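PDB 4QMK: type III secretion system effector protein ExoU from Pseudomonas fluorescens, which is a type III secreted toxin, probably a patatin-like phospholipase that is thought to reach the plasma membrane through a phosphatidylinositol 4,5-bisphosphate-binding domain. Local coordinates for residues 154-158 / 633-639; 253-257 / 582-588; 507-511 / 554-558. All blocks are in the same frame, centred on the assembly; numbering follows the deposited sequence.

Contact 1: 154-158 / 633-639; sequences KLVRS and SKPFSST
F636 has CG anti to its carbonyl carbon, beside the backbone N (chi1 -47°), which swings its ring to S158. In S158, chi1 of 72° decides only where OG goes, between the backbone N and the carbonyl carbon. The serine CB is modelled over one face of the ring, but so close that its exact position is doubtful. P635 CB covers the opposite face. The contact sets the last turn of helix 140-157, in the patatin-like phospholipase region, against the loop before helix 639-646 of the C-terminal region. S158 OG is hydrogen-bonded to W144 NE1 of the second subunit, and E147 of that subunit packs on F636, so this loop also borders the dimer interface. The K154 chain runs out extended past the P635 carbonyl. K154 CG is 3.5 Å from P635 O, and its methylenes, not its ammonium, line that oxygen. At the other end, R157 and T639 cross at about a right angle. Their polar ends are held from outside: R157 by Q256 and the carbonyl of F251, T639 by Q643. The threonine hydroxyl lies at the guanidinium edge, near its plane. T639 OG1 is 3.3 Å from R157 CB.

Contact 2: 253-257 / 582-588; sequences GRPQL and YPSLYRP
G253 brings its carbonyl up to the residues that follow helix 555-585, with G253 O 3.6 Å from P588 CD. It belongs to the tight turn of a beta-hairpin that joins strand 242-251 to strand 254-260 in the mixed sheet of the patatin-like phospholipase region. The second strand, outermost in the sheet of this chain, packs against the C-terminal end of helix 555-585. R254 comes next. Its CG touches the chain of R587, CG to CG at 3.6 Å, and the two side chains cross obliquely with their charged atoms apart. The R254 chain then bends at chi3, and P583 O and S584 CA lie over one face of the guanidinium. R254 NH2 gives a weak hydrogen bond to S584 OG at 3.1 Å, bent to 121° at the hydrogen. The R254 side chain is poorly ordered, so this bond is tentative. T640 is the stronger partner of both groups. P255 sits in the middle of the contact. Two ring carbons make the apolar contacts: P255 CG with Y586 CB at 3.7 Å, just past the helix, and P255 CB with Y582 CE2 at 3.9 Å. Its carbonyl O takes a CA-H...O contact from P583 CA at 3.3 Å. Q256 starts away from the helix, but a bend at chi2 brings NE2 to 3.7 Å from P583 CG. Q256 OE1 is hydrogen-bonded to R157, and the Q256 backbone is hydrogen-bonded to G249 of strand 242-251. L257 closes the row against Y582. The tyrosine ring extends toward the strand because CG is anti to the backbone N (chi1 177°). L257 CD2 sits over the Y582 ring centre in a CH-pi contact, 3.3 Å from the centroid and 10° off the normal.

Contact 3: 507-511 / 554-558; sequences LRNLD and SKVLT
D511 places its carboxylate against the start of helix 555-585 and takes three hydrogen bonds there. K555 N reaches D511 OD2 at 2.7 Å on the syn side, and the bond is nearly straight (160°). V556 N reaches D511 OD1 at 3.0 Å (155°), from above the carboxylate plane. S554 OG gives its proton to the same D511 OD1 at 2.9 Å, from the opposite face of that plane. Bonds on both oxygens restrict rotation of the carboxylate. Its position at the positive end of the helix dipole probably stabilises its negative charge. The serine is itself the N-cap. With OG anti to its backbone N (chi1 168°), S554 OG can donate to D511 and also accept a weak capping bond from L557 N. S554 O receives two bonds as well, from T558 N and from T558 OG1, the latter at 2.9 Å and on the other face of the carbonyl plane. L507 CB packs against the serine hydroxyl, 3.6 Å from S554 OG. V556 CG2 tucks beside D511 OD1. The apolar side chains meet more loosely: L510 CD1 is 4.4 Å from V556 CG1, and L507 CD1 touches L557 CD2 at the same distance. L510 also packs on L480 and L483 of helix 464-491, and L523 of helix 517-526 packs on both L510 and V556. The whole is a helix N-terminus with an N-cap serine, whose first backbone N-H groups are also met by an aspartate of a neighbouring helix, within an all-helical bundle.

From the N terminus, the chain first leaves helix 140-157 at 154-158, then forms edge strand 254-260 at 253-257. It later enters the helical region and passes 507-511. The first loop to close is the short one of contact 3, at 554-558. Helix 555-585 then runs on to 582-588, where contact 2 closes. Contact 1 closes last, at 633-639. The three loops nest without crossing, contact 3 innermost and contact 1 outermost. Contacts 1 and 2 adjoin, with centres about 13 Å apart, and together tie the patatin-like region to the C-terminal region. Helix 555-585 is shared by contacts 2 and 3, whose centres are about 46 Å apart.

Contact 1: 154-158 / 633-639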
ATOM      1  N   LYS A 154      10.064  20.462  -1.034  1.00 51.71           N
ATOM      2  CA  LYS A 154      10.049  20.792   0.370  1.00 54.80           C
ATOM      3  C   LYS A 154       9.522  19.637   1.227  1.00 54.60           C
ATOM      4  O   LYS A 154      10.196  19.152   2.148  1.00 51.92           O
ATOM      5  CB  LYS A 154       9.214  22.040   0.595  1.00 54.01           C
ATOM      6  CG  LYS A 154       9.983  23.284   0.303  1.00 59.44           C
ATOM      7  CD  LYS A 154       9.084  24.445  -0.077  1.00 66.07           C
ATOM      8  CE  LYS A 154       9.927  25.700  -0.269  1.00 69.30           C
ATOM      9  NZ  LYS A 154       9.181  26.746  -1.009  1.00 76.30           N
ATOM     10  N   LEU A 155       8.335  19.170   0.878  1.00 53.33           N
ATOM     11  CA  LEU A 155       7.672  18.184   1.683  1.00 51.32           C
ATOM     12  C   LEU A 155       8.545  16.977   1.931  1.00 52.66           C
ATOM     13  O   LEU A 155       8.883  16.670   3.083  1.00 50.17           O
ATOM     14  CB  LEU A 155       6.369  17.787   1.037  1.00 54.82           C
ATOM     15  CG  LEU A 155       5.241  18.821   1.137  1.00 54.30           C
ATOM     16  CD1 LEU A 155       4.143  18.444   0.161  1.00 55.49           C
ATOM     17  CD2 LEU A 155       4.664  18.921   2.534  1.00 56.71           C
ATOM     18  N   VAL A 156       9.033  16.375   0.855  1.00 53.02           N
ATOM     19  CA  VAL A 156       9.775  15.108   0.996  1.00 52.15           C
ATOM     20  C   VAL A 156      11.108  15.197   1.730  1.00 49.71           C
ATOM     21  O   VAL A 156      11.494  14.237   2.439  1.00 45.81           O
ATOM     22  CB  VAL A 156      10.023  14.446  -0.360  1.00 53.47           C
ATOM     23  CG1 VAL A 156      10.802  13.151  -0.224  1.00 50.06           C
ATOM     24  CG2 VAL A 156       8.689  14.130  -0.984  1.00 62.73           C
ATOM     25  N   ARG A 157      11.794  16.334   1.586  1.00 46.09           N
ATOM     26  CA  ARG A 157      13.113  16.492   2.188  1.00 47.49           C
ATOM     27  C   ARG A 157      12.994  16.854   3.666  1.00 43.62           C
ATOM     28  O   ARG A 157      13.923  16.648   4.402  1.00 43.33           O
ATOM     29  CB  ARG A 157      13.991  17.512   1.390  1.00 51.13           C
ATOM     30  CG  ARG A 157      14.492  16.928   0.061  1.00 53.23           C
ATOM     31  CD  ARG A 157      15.617  17.698  -0.616  1.00 56.25           C
ATOM     32  NE  ARG A 157      15.134  18.901  -1.279  1.00 68.15           N
ATOM     33  CZ  ARG A 157      14.737  18.980  -2.558  1.00 73.43           C
ATOM     34  NH1 ARG A 157      14.768  17.926  -3.366  1.00 69.64           N
ATOM     35  NH2 ARG A 157      14.304  20.142  -3.044  1.00 74.15           N
ATOM     36  N   SER A 158      11.826  17.346   4.082  1.00 43.05           N
ATOM     37  CA  SER A 158      11.607  17.868   5.436  1.00 41.49           C
ATOM     38  C   SER A 158      10.951  16.912   6.427  1.00 39.37           C
ATOM     39  O   SER A 158      10.660  17.310   7.534  1.00 39.25           O
ATOM     40  CB  SER A 158      10.653  19.055   5.341  1.00 42.56           C
ATOM     41  OG  SER A 158       9.335  18.605   5.039  1.00 40.66           O
ATOM     42  N   SER A 633      12.805  31.782   1.268  1.00 64.94           N
ATOM     43  CA  SER A 633      12.639  30.408   0.752  1.00 69.69           C
ATOM     44  C   SER A 633      11.719  29.581   1.632  1.00 73.30           C
ATOM     45  O   SER A 633      12.040  28.466   1.991  1.00 68.51           O
ATOM     46  CB  SER A 633      13.970  29.682   0.531  1.00 67.96           C
ATOM     47  OG  SER A 633      14.571  30.114  -0.682  1.00 70.30           O
ATOM     48  N   LYS A 634      10.569  30.172   1.959  1.00 93.45           N
ATOM     49  CA  LYS A 634       9.467  29.517   2.662  1.00100.60           C
ATOM     50  C   LYS A 634       9.972  28.687   3.830  1.00 87.75           C
ATOM     51  O   LYS A 634      10.902  29.116   4.513  1.00 76.60           O
ATOM     52  CB  LYS A 634       8.663  28.660   1.652  1.00109.44           C
ATOM     53  CG  LYS A 634       8.307  29.357   0.332  1.00112.26           C
ATOM     54  CD  LYS A 634       7.421  30.578   0.499  1.00114.17           C
ATOM     55  CE  LYS A 634       7.193  31.251  -0.846  1.00111.61           C
ATOM     56  NZ  LYS A 634       6.442  32.522  -0.708  1.00113.17           N
ATOM     57  N   PRO A 635       9.282  27.570   4.131  1.00 87.17           N
ATOM     58  CA  PRO A 635       9.807  26.556   5.043  1.00 84.93           C
ATOM     59  C   PRO A 635      10.692  25.526   4.321  1.00 79.15           C
ATOM     60  O   PRO A 635      10.478  25.234   3.139  1.00 66.64           O
ATOM     61  CB  PRO A 635       8.543  25.848   5.557  1.00 92.33           C
ATOM     62  CG  PRO A 635       7.444  26.829   5.348  1.00 98.61           C
ATOM     63  CD  PRO A 635       7.806  27.530   4.086  1.00 91.48           C
ATOM     64  N   PHE A 636      11.673  24.994   5.049  1.00 79.20           N
ATOM     65  CA  PHE A 636      12.551  23.918   4.572  1.00 78.85           C
ATOM     66  C   PHE A 636      13.593  24.304   3.507  1.00 81.17           C
ATOM     67  O   PHE A 636      13.639  23.705   2.419  1.00 80.66           O
ATOM     68  CB  PHE A 636      11.709  22.708   4.114  1.00 81.34           C
ATOM     69  CG  PHE A 636      10.628  22.328   5.090  1.00 71.39           C
ATOM     70  CD1 PHE A 636      10.953  21.992   6.407  1.00 71.07           C
ATOM     71  CD2 PHE A 636       9.292  22.316   4.703  1.00 68.66           C
ATOM     72  CE1 PHE A 636       9.955  21.644   7.315  1.00 74.23           C
ATOM     73  CE2 PHE A 636       8.289  21.973   5.605  1.00 70.45           C
ATOM     74  CZ  PHE A 636       8.620  21.629   6.910  1.00 73.21           C
ATOM     75  N   SER A 637      14.444  25.283   3.852  1.00 88.00           N
ATOM     76  CA  SER A 637      15.578  25.706   3.006  1.00 82.61           C
ATOM     77  C   SER A 637      16.695  24.632   3.035  1.00 73.46           C
ATOM     78  O   SER A 637      16.777  23.851   2.101  1.00 88.47           O
ATOM     79  CB  SER A 637      16.095  27.084   3.438  1.00 89.57           C
ATOM     80  OG  SER A 637      15.157  28.111   3.140  1.00 98.04           O
ATOM     81  N   SER A 638      17.527  24.593   4.090  1.00 67.81           N
ATOM     82  CA  SER A 638      18.548  23.519   4.289  1.00 65.01           C
ATOM     83  C   SER A 638      18.021  22.275   4.995  1.00 61.73           C
ATOM     84  O   SER A 638      18.317  22.007   6.202  1.00 67.47           O
ATOM     85  CB  SER A 638      19.789  23.955   5.111  1.00 72.01           C
ATOM     86  OG  SER A 638      20.382  22.836   5.874  1.00 60.80           O
ATOM     87  N   THR A 639      17.335  21.452   4.241  1.00 44.41           N
ATOM     88  CA  THR A 639      17.004  20.181   4.807  1.00 41.97           C
ATOM     89  C   THR A 639      18.264  19.311   5.130  1.00 33.95           C
ATOM     90  O   THR A 639      18.111  18.353   5.816  1.00 34.09           O
ATOM     91  CB  THR A 639      15.999  19.399   3.921  1.00 41.18           C
ATOM     92  OG1 THR A 639      16.613  19.029   2.674  1.00 38.53           O
ATOM     93  CG2 THR A 639      14.695  20.221   3.667  1.00 41.13           C
TER

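Contact 2: 253-257 / 582-588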
ATOM      1  N   GLY A 253      14.792  23.717  -6.514  1.00 45.64           N
ATOM      2  CA  GLY A 253      16.196  24.041  -6.753  1.00 45.08           C
ATOM      3  C   GLY A 253      17.211  22.917  -6.590  1.00 46.53           C
ATOM      4  O   GLY A 253      18.407  23.136  -6.810  1.00 45.17           O
ATOM      5  N   ARG A 254      16.751  21.704  -6.250  1.00 45.35           N
ATOM      6  CA  ARG A 254      17.647  20.561  -6.053  1.00 42.67           C
ATOM      7  C   ARG A 254      17.195  19.374  -6.934  1.00 37.42           C
ATOM      8  O   ARG A 254      16.024  19.066  -6.987  1.00 34.94           O
ATOM      9  CB  ARG A 254      17.629  20.153  -4.577  1.00 45.51           C
ATOM     10  CG  ARG A 254      18.139  21.238  -3.672  1.00 57.80           C
ATOM     11  CD  ARG A 254      17.530  21.267  -2.268  1.00 68.91           C
ATOM     12  NE  ARG A 254      18.117  20.307  -1.333  1.00 85.82           N
ATOM     13  CZ  ARG A 254      19.093  20.592  -0.471  1.00 94.86           C
ATOM     14  NH1 ARG A 254      19.622  21.819  -0.405  1.00 97.57           N
ATOM     15  NH2 ARG A 254      19.538  19.642   0.336  1.00 97.93           N
ATOM     16  N   PRO A 255      18.137  18.690  -7.576  1.00 32.64           N
ATOM     17  CA  PRO A 255      17.793  17.475  -8.262  1.00 31.36           C
ATOM     18  C   PRO A 255      17.461  16.337  -7.314  1.00 30.69           C
ATOM     19  O   PRO A 255      18.099  16.211  -6.245  1.00 30.58           O
ATOM     20  CB  PRO A 255      19.072  17.129  -9.039  1.00 31.54           C
ATOM     21  CG  PRO A 255      20.166  17.734  -8.230  1.00 33.16           C
ATOM     22  CD  PRO A 255      19.579  18.979  -7.631  1.00 33.72           C
ATOM     23  N   GLN A 256      16.480  15.522  -7.723  1.00 28.42           N
ATOM     24  CA  GLN A 256      16.071  14.302  -7.002  1.00 29.36           C
ATOM     25  C   GLN A 256      16.008  13.125  -7.927  1.00 25.79           C
ATOM     26  O   GLN A 256      15.415  13.223  -8.960  1.00 23.60           O
ATOM     27  CB  GLN A 256      14.674  14.418  -6.391  1.00 30.64           C
ATOM     28  CG  GLN A 256      14.561  15.394  -5.263  1.00 36.11           C
ATOM     29  CD  GLN A 256      14.865  14.838  -3.879  1.00 37.17           C
ATOM     30  OE1 GLN A 256      14.522  15.474  -2.922  1.00 40.51           O
ATOM     31  NE2 GLN A 256      15.438  13.641  -3.774  1.00 40.42           N
ATOM     32  N   LEU A 257      16.617  12.022  -7.529  1.00 26.28           N
ATOM     33  CA  LEU A 257      16.477  10.788  -8.245  1.00 28.33           C
ATOM     34  C   LEU A 257      15.122  10.201  -7.914  1.00 26.74           C
ATOM     35  O   LEU A 257      14.812   9.942  -6.748  1.00 25.57           O
ATOM     36  CB  LEU A 257      17.444   9.715  -7.805  1.00 32.52           C
ATOM     37  CG  LEU A 257      18.809   9.399  -8.373  1.00 37.40           C
ATOM     38  CD1 LEU A 257      18.769   9.596  -9.876  1.00 40.71           C
ATOM     39  CD2 LEU A 257      19.945  10.157  -7.749  1.00 40.96           C
ATOM     40  N   TYR A 582      22.922  13.260  -2.577  1.00 25.78           N
ATOM     41  CA  TYR A 582      22.762  13.543  -3.979  1.00 27.72           C
ATOM     42  C   TYR A 582      22.155  14.954  -4.258  1.00 24.55           C
ATOM     43  O   TYR A 582      22.776  15.753  -4.891  1.00 22.37           O
ATOM     44  CB  TYR A 582      21.966  12.446  -4.651  1.00 33.71           C
ATOM     45  CG  TYR A 582      21.695  12.735  -6.119  1.00 42.46           C
ATOM     46  CD1 TYR A 582      22.701  12.586  -7.079  1.00 50.89           C
ATOM     47  CD2 TYR A 582      20.479  13.246  -6.536  1.00 46.94           C
ATOM     48  CE1 TYR A 582      22.478  12.909  -8.423  1.00 54.98           C
ATOM     49  CE2 TYR A 582      20.254  13.573  -7.876  1.00 50.39           C
ATOM     50  CZ  TYR A 582      21.256  13.383  -8.810  1.00 50.73           C
ATOM     51  OH  TYR A 582      21.048  13.662 -10.125  1.00 55.30           O
ATOM     52  N   PRO A 583      20.986  15.258  -3.730  1.00 23.48           N
ATOM     53  CA  PRO A 583      20.405  16.573  -3.927  1.00 25.82           C
ATOM     54  C   PRO A 583      21.221  17.757  -3.457  1.00 26.98           C
ATOM     55  O   PRO A 583      21.129  18.798  -4.125  1.00 27.42           O
ATOM     56  CB  PRO A 583      19.127  16.534  -3.136  1.00 24.33           C
ATOM     57  CG  PRO A 583      18.796  15.120  -3.080  1.00 25.10           C
ATOM     58  CD  PRO A 583      20.075  14.380  -3.018  1.00 25.39           C
ATOM     59  N   SER A 584      21.966  17.638  -2.340  1.00 26.43           N
ATOM     60  CA  SER A 584      22.788  18.755  -1.853  1.00 27.31           C
ATOM     61  C   SER A 584      24.009  18.900  -2.722  1.00 28.61           C
ATOM     62  O   SER A 584      24.414  19.998  -3.090  1.00 29.90           O
ATOM     63  CB  SER A 584      23.356  18.482  -0.464  1.00 32.88           C
ATOM     64  OG  SER A 584      22.605  19.027   0.604  1.00 40.97           O
ATOM     65  N   LEU A 585      24.620  17.763  -3.020  1.00 28.19           N
ATOM     66  CA  LEU A 585      25.883  17.742  -3.733  1.00 28.43           C
ATOM     67  C   LEU A 585      25.739  18.311  -5.103  1.00 28.94           C
ATOM     68  O   LEU A 585      26.583  19.057  -5.524  1.00 30.64           O
ATOM     69  CB  LEU A 585      26.407  16.303  -3.763  1.00 29.25           C
ATOM     70  CG  LEU A 585      27.768  16.010  -4.403  1.00 31.46           C
ATOM     71  CD1 LEU A 585      28.849  16.863  -3.815  1.00 31.19           C
ATOM     72  CD2 LEU A 585      28.125  14.534  -4.221  1.00 32.40           C
ATOM     73  N   TYR A 586      24.636  17.998  -5.785  1.00 29.94           N
ATOM     74  CA  TYR A 586      24.402  18.512  -7.130  1.00 34.24           C
ATOM     75  C   TYR A 586      23.512  19.737  -7.177  1.00 34.14           C
ATOM     76  O   TYR A 586      22.988  20.080  -8.198  1.00 36.58           O
ATOM     77  CB  TYR A 586      23.831  17.407  -7.998  1.00 35.99           C
ATOM     78  CG  TYR A 586      24.875  16.367  -8.182  1.00 38.26           C
ATOM     79  CD1 TYR A 586      25.937  16.554  -9.044  1.00 40.41           C
ATOM     80  CD2 TYR A 586      24.861  15.244  -7.425  1.00 43.72           C
ATOM     81  CE1 TYR A 586      26.928  15.598  -9.178  1.00 41.59           C
ATOM     82  CE2 TYR A 586      25.841  14.279  -7.553  1.00 47.58           C
ATOM     83  CZ  TYR A 586      26.861  14.466  -8.443  1.00 43.77           C
ATOM     84  OH  TYR A 586      27.825  13.492  -8.540  1.00 60.53           O
ATOM     85  N   ARG A 587      23.337  20.383  -6.051  1.00 35.63           N
ATOM     86  CA  ARG A 587      22.567  21.594  -5.992  1.00 39.60           C
ATOM     87  C   ARG A 587      23.412  22.689  -6.706  1.00 42.02           C
ATOM     88  O   ARG A 587      24.564  22.939  -6.293  1.00 39.80           O
ATOM     89  CB  ARG A 587      22.378  21.987  -4.521  1.00 38.75           C
ATOM     90  CG  ARG A 587      21.217  22.923  -4.244  1.00 44.50           C
ATOM     91  CD  ARG A 587      21.480  23.866  -3.070  1.00 43.66           C
ATOM     92  NE  ARG A 587      21.942  25.115  -3.637  1.00 54.12           N
ATOM     93  CZ  ARG A 587      22.723  25.999  -3.039  1.00 58.02           C
ATOM     94  NH1 ARG A 587      23.224  25.771  -1.818  1.00 56.45           N
ATOM     95  NH2 ARG A 587      23.030  27.111  -3.700  1.00 61.06           N
ATOM     96  N   PRO A 588      22.872  23.311  -7.770  1.00 38.53           N
ATOM     97  CA  PRO A 588      23.526  24.469  -8.437  1.00 39.88           C
ATOM     98  C   PRO A 588      23.916  25.568  -7.448  1.00 36.61           C
ATOM     99  O   PRO A 588      23.069  26.030  -6.680  1.00 34.32           O
ATOM    100  CB  PRO A 588      22.436  25.001  -9.369  1.00 39.30           C
ATOM    101  CG  PRO A 588      21.593  23.825  -9.663  1.00 39.85           C
ATOM    102  CD  PRO A 588      21.648  22.903  -8.469  1.00 39.68           C
TER

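Contact 3: 507-511 / 554-558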
ATOM      1  N   LEU A 507      21.709 -26.388  13.572  1.00 27.55           N
ATOM      2  CA  LEU A 507      22.758 -25.365  13.796  1.00 30.13           C
ATOM      3  C   LEU A 507      24.032 -25.980  14.378  1.00 30.60           C
ATOM      4  O   LEU A 507      25.170 -25.572  14.024  1.00 32.99           O
ATOM      5  CB  LEU A 507      22.265 -24.159  14.660  1.00 31.79           C
ATOM      6  CG  LEU A 507      21.166 -23.305  13.997  1.00 32.22           C
ATOM      7  CD1 LEU A 507      20.336 -22.545  15.027  1.00 32.16           C
ATOM      8  CD2 LEU A 507      21.770 -22.385  12.939  1.00 30.27           C
ATOM      9  N   ARG A 508      23.859 -26.934  15.267  1.00 30.52           N
ATOM     10  CA  ARG A 508      24.998 -27.610  15.830  1.00 32.63           C
ATOM     11  C   ARG A 508      25.761 -28.260  14.701  1.00 30.86           C
ATOM     12  O   ARG A 508      26.985 -28.182  14.667  1.00 29.34           O
ATOM     13  CB  ARG A 508      24.591 -28.663  16.863  1.00 37.17           C
ATOM     14  CG  ARG A 508      24.180 -28.104  18.219  1.00 42.44           C
ATOM     15  CD  ARG A 508      24.129 -29.216  19.286  1.00 49.70           C
ATOM     16  NE  ARG A 508      23.198 -30.297  18.895  1.00 55.16           N
ATOM     17  CZ  ARG A 508      21.890 -30.299  19.156  1.00 56.02           C
ATOM     18  NH1 ARG A 508      21.319 -29.280  19.804  1.00 58.12           N
ATOM     19  NH2 ARG A 508      21.143 -31.307  18.758  1.00 56.24           N
ATOM     20  N   ASN A 509      25.044 -28.906  13.775  1.00 29.12           N
ATOM     21  CA  ASN A 509      25.709 -29.602  12.727  1.00 28.63           C
ATOM     22  C   ASN A 509      26.460 -28.669  11.859  1.00 28.43           C
ATOM     23  O   ASN A 509      27.672 -28.843  11.676  1.00 27.19           O
ATOM     24  CB  ASN A 509      24.728 -30.486  11.984  1.00 32.03           C
ATOM     25  CG  ASN A 509      24.338 -31.741  12.790  1.00 34.62           C
ATOM     26  OD1 ASN A 509      24.993 -32.121  13.762  1.00 39.62           O
ATOM     27  ND2 ASN A 509      23.281 -32.368  12.390  1.00 36.54           N
ATOM     28  N   LEU A 510      25.787 -27.601  11.382  1.00 29.99           N
ATOM     29  CA  LEU A 510      26.466 -26.524  10.635  1.00 28.25           C
ATOM     30  C   LEU A 510      27.707 -25.998  11.327  1.00 30.77           C
ATOM     31  O   LEU A 510      28.732 -25.848  10.703  1.00 32.77           O
ATOM     32  CB  LEU A 510      25.538 -25.316  10.438  1.00 31.43           C
ATOM     33  CG  LEU A 510      24.729 -25.211   9.157  1.00 29.58           C
ATOM     34  CD1 LEU A 510      23.886 -23.979   9.231  1.00 32.10           C
ATOM     35  CD2 LEU A 510      25.639 -25.148   7.945  1.00 28.01           C
ATOM     36  N   ASP A 511      27.638 -25.679  12.622  1.00 31.90           N
ATOM     37  CA  ASP A 511      28.868 -25.250  13.315  1.00 34.03           C
ATOM     38  C   ASP A 511      29.994 -26.285  13.240  1.00 36.20           C
ATOM     39  O   ASP A 511      31.152 -25.919  13.128  1.00 39.75           O
ATOM     40  CB  ASP A 511      28.603 -24.984  14.795  1.00 37.41           C
ATOM     41  CG  ASP A 511      27.901 -23.664  15.045  1.00 42.42           C
ATOM     42  OD1 ASP A 511      27.285 -23.033  14.086  1.00 34.61           O
ATOM     43  OD2 ASP A 511      27.974 -23.260  16.255  1.00 48.32           O
ATOM     44  N   SER A 554      24.855 -20.410  18.527  1.00 48.01           N
ATOM     45  CA  SER A 554      25.372 -21.104  17.359  1.00 40.11           C
ATOM     46  C   SER A 554      26.418 -20.128  16.789  1.00 42.27           C
ATOM     47  O   SER A 554      26.136 -18.924  16.623  1.00 48.87           O
ATOM     48  CB  SER A 554      24.286 -21.310  16.290  1.00 34.58           C
ATOM     49  OG  SER A 554      24.875 -21.724  15.074  1.00 30.51           O
ATOM     50  N   LYS A 555      27.607 -20.597  16.476  1.00 40.01           N
ATOM     51  CA  LYS A 555      28.614 -19.703  15.953  1.00 39.87           C
ATOM     52  C   LYS A 555      28.319 -19.236  14.559  1.00 36.32           C
ATOM     53  O   LYS A 555      28.671 -18.100  14.180  1.00 40.40           O
ATOM     54  CB  LYS A 555      29.984 -20.324  16.029  1.00 43.97           C
ATOM     55  CG  LYS A 555      30.398 -20.490  17.456  1.00 53.54           C
ATOM     56  CD  LYS A 555      31.893 -20.591  17.622  1.00 62.21           C
ATOM     57  CE  LYS A 555      32.221 -20.407  19.098  1.00 68.08           C
ATOM     58  NZ  LYS A 555      33.654 -20.708  19.340  1.00 80.10           N
ATOM     59  N   VAL A 556      27.658 -20.067  13.784  1.00 33.50           N
ATOM     60  CA  VAL A 556      27.311 -19.670  12.426  1.00 30.37           C
ATOM     61  C   VAL A 556      26.205 -18.638  12.462  1.00 30.98           C
ATOM     62  O   VAL A 556      26.192 -17.719  11.650  1.00 33.58           O
ATOM     63  CB  VAL A 556      26.871 -20.857  11.583  1.00 26.95           C
ATOM     64  CG1 VAL A 556      26.255 -20.394  10.286  1.00 26.85           C
ATOM     65  CG2 VAL A 556      28.059 -21.725  11.289  1.00 27.45           C
ATOM     66  N   LEU A 557      25.277 -18.777  13.405  1.00 31.31           N
ATOM     67  CA  LEU A 557      24.172 -17.859  13.480  1.00 30.64           C
ATOM     68  C   LEU A 557      24.628 -16.481  13.916  1.00 31.88           C
ATOM     69  O   LEU A 557      24.287 -15.493  13.305  1.00 33.85           O
ATOM     70  CB  LEU A 557      23.104 -18.377  14.403  1.00 30.87           C
ATOM     71  CG  LEU A 557      21.831 -17.512  14.466  1.00 31.42           C
ATOM     72  CD1 LEU A 557      21.235 -17.285  13.093  1.00 31.66           C
ATOM     73  CD2 LEU A 557      20.820 -18.142  15.398  1.00 32.45           C
ATOM     74  N   THR A 558      25.403 -16.422  14.980  1.00 34.55           N
ATOM     75  CA  THR A 558      25.933 -15.160  15.457  1.00 34.54           C
ATOM     76  C   THR A 558      26.619 -14.432  14.310  1.00 34.31           C
ATOM     77  O   THR A 558      26.536 -13.213  14.186  1.00 36.60           O
ATOM     78  CB  THR A 558      26.995 -15.429  16.540  1.00 36.16           C
ATOM     79  OG1 THR A 558      26.380 -16.176  17.580  1.00 42.49           O
ATOM     80  CG2 THR A 558      27.582 -14.169  17.104  1.00 36.46           C
TER